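Local coordinates for BolA (Coxiella burnetii, PDB 3TR3), which is of unknown function but belongs to the BolA/IbaG family and is probably linked to the stress response, at residues L53-L58 / L69-Y74. Numbering follows the deposited sequence.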
loop_
_atom_site.group_PDB
_atom_site.type_symbol
_atom_site.label_atom_id
_atom_site.label_comp_id
_atom_site.label_asym_id
_atom_site.label_seq_id
_atom_site.Cartn_x
_atom_site.Cartn_y
_atom_site.Cartn_z
ATOM N N LEU B 53 -13.238 10.151 9.876
ATOM C CA LEU B 53 -13.598 10.205 8.460
ATOM C C LEU B 53 -13.348 8.835 7.784
ATOM O O LEU B 53 -14.155 8.387 6.956
ATOM C CB LEU B 53 -12.828 11.303 7.742
ATOM C CG LEU B 53 -13.456 12.692 7.825
ATOM C CD1 LEU B 53 -12.590 13.757 7.107
ATOM C CD2 LEU B 53 -14.908 12.665 7.286
ATOM N N VAL B 54 -12.235 8.185 8.161
ATOM C CA VAL B 54 -11.848 6.923 7.582
ATOM C C VAL B 54 -12.802 5.799 8.033
ATOM O O VAL B 54 -13.309 5.039 7.196
ATOM C CB VAL B 54 -10.358 6.572 7.881
ATOM C CG1 VAL B 54 -10.074 5.144 7.459
ATOM C CG2 VAL B 54 -9.395 7.557 7.177
ATOM N N TYR B 55 -13.081 5.727 9.338
ATOM C CA TYR B 55 -14.029 4.742 9.850
ATOM C C TYR B 55 -15.403 4.951 9.232
ATOM O O TYR B 55 -16.136 3.998 8.995
ATOM C CB TYR B 55 -14.164 4.834 11.362
ATOM C CG TYR B 55 -12.905 4.537 12.126
ATOM C CD1 TYR B 55 -12.038 3.542 11.690
ATOM C CD2 TYR B 55 -12.582 5.233 13.301
ATOM C CE1 TYR B 55 -10.870 3.253 12.377
ATOM C CE2 TYR B 55 -11.401 4.946 14.005
ATOM C CZ TYR B 55 -10.548 3.947 13.533
ATOM O OH TYR B 55 -9.368 3.598 14.199
ATOM N N ASN B 56 -15.771 6.214 9.011
ATOM C CA ASN B 56 -17.065 6.523 8.428
ATOM C C ASN B 56 -17.138 6.135 6.942
ATOM O O ASN B 56 -18.146 5.603 6.482
ATOM C CB ASN B 56 -17.396 8.008 8.658
ATOM C CG ASN B 56 -18.758 8.396 8.123
ATOM O OD1 ASN B 56 -18.872 8.795 6.958
ATOM N ND2 ASN B 56 -19.798 8.289 8.966
ATOM N N ALA B 57 -16.064 6.425 6.204
ATOM C CA ALA B 57 -15.875 5.941 4.845
ATOM C C ALA B 57 -15.985 4.403 4.712
ATOM O O ALA B 57 -16.351 3.924 3.659
ATOM C CB ALA B 57 -14.521 6.426 4.289
ATOM N N LEU B 58 -15.655 3.634 5.756
ATOM C CA LEU B 58 -15.715 2.166 5.674
ATOM C C LEU B 58 -17.115 1.654 5.955
ATOM O O LEU B 58 -17.411 0.464 5.757
ATOM C CB LEU B 58 -14.707 1.506 6.622
ATOM C CG LEU B 58 -13.238 1.501 6.205
ATOM C CD1 LEU B 58 -12.341 1.282 7.390
ATOM C CD2 LEU B 58 -12.957 0.438 5.129
ATOM N N LEU B 69 -8.881 -1.998 13.557
ATOM C CA LEU B 69 -8.188 -1.266 12.524
ATOM C C LEU B 69 -7.453 -0.087 13.122
ATOM O O LEU B 69 -8.060 0.801 13.609
ATOM C CB LEU B 69 -9.166 -0.792 11.468
ATOM C CG LEU B 69 -8.561 0.137 10.420
ATOM C CD1 LEU B 69 -7.324 -0.517 9.737
ATOM C CD2 LEU B 69 -9.613 0.517 9.406
ATOM N N SER B 70 -6.132 -0.105 13.073
ATOM C CA SER B 70 -5.268 0.925 13.618
ATOM C C SER B 70 -4.856 1.824 12.446
ATOM O O SER B 70 -4.627 1.320 11.352
ATOM C CB SER B 70 -4.072 0.204 14.259
ATOM O OG SER B 70 -2.953 1.036 14.445
ATOM N N LEU B 71 -4.793 3.147 12.630
ATOM C CA LEU B 71 -4.559 4.063 11.477
ATOM C C LEU B 71 -3.423 5.037 11.686
ATOM O O LEU B 71 -3.228 5.525 12.788
ATOM C CB LEU B 71 -5.806 4.907 11.098
ATOM C CG LEU B 71 -7.138 4.249 10.750
ATOM C CD1 LEU B 71 -8.353 5.287 10.786
ATOM C CD2 LEU B 71 -7.061 3.523 9.390
ATOM N N LYS B 72 -2.676 5.295 10.616
ATOM C CA LYS B 72 -1.889 6.521 10.508
ATOM C C LYS B 72 -2.414 7.327 9.329
ATOM O O LYS B 72 -2.497 6.812 8.215
ATOM C CB LYS B 72 -0.402 6.277 10.351
ATOM C CG LYS B 72 0.251 5.614 11.533
ATOM C CD LYS B 72 1.682 5.137 11.173
ATOM C CE LYS B 72 2.362 4.500 12.378
ATOM N NZ LYS B 72 3.684 3.938 12.021
ATOM N N THR B 73 -2.771 8.589 9.599
ATOM C CA THR B 73 -3.428 9.465 8.622
ATOM C C THR B 73 -2.576 10.680 8.306
ATOM O O THR B 73 -2.228 11.432 9.196
ATOM C CB THR B 73 -4.817 9.926 9.142
ATOM O OG1 THR B 73 -4.710 10.376 10.501
ATOM C CG2 THR B 73 -5.833 8.757 9.060
ATOM N N TYR B 74 -2.223 10.866 7.038
ATOM C CA TYR B 74 -1.351 11.966 6.657
ATOM C C TYR B 74 -1.979 12.770 5.537
ATOM O O TYR B 74 -2.734 12.246 4.726
ATOM C CB TYR B 74 0.029 11.470 6.162
ATOM C CG TYR B 74 0.830 10.664 7.174
ATOM C CD1 TYR B 74 1.578 11.286 8.167
ATOM C CD2 TYR B 74 0.844 9.272 7.122
ATOM C CE1 TYR B 74 2.290 10.553 9.099
ATOM C CE2 TYR B 74 1.560 8.530 8.034
ATOM C CZ TYR B 74 2.280 9.161 9.025
ATOM O OH TYR B 74 2.999 8.386 9.926
#
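Two torsions bring Y55 and L71 alongside each other: in both residues CG stands anti to the carbonyl carbon (chi1 -63° in Y55), and the two side chains run past one another in opposite directions. Y55 thereby spans the gap from helix to strand, and its hydroxyl donates a hydrogen bond to the backbone carbonyl of L69, with OH to O at 3.1 Å. The C=O...OH angle of 164° shows that the hydroxyl lies almost in line with the carbonyl, and the oxygen it meets sits at the ring edge, near the ring plane. L71 CD1 comes to the same ring obliquely, 3.6 Å from Y55 CE1, and also meets V54, whose CG1 is 3.7 Å away. This one methyl therefore fills the angle between the tyrosine and the valine. Beside it, L58 and L69 meet tip to tip through L58 CD1 and L69 CD2, at 3.5 Å. Toward the other end of the strand, V54 CG2 approaches T73 CG2 more loosely, at 4.2 Å. The short segment axes remain 10.8 Å apart at 126°, so the gap is bridged by side chains, with the L69 carbonyl the one strand backbone group accepting a hydrogen bond from 53-58. Helix 47-57 thus packs on strand 68-74, an outermost strand of the chain's three-stranded sheet, in the alpha/beta BolA fold; strand 32-38 pairs with it in parallel, while W13 and I14 of helix 7-17 touch L58, and I14 also touches V54.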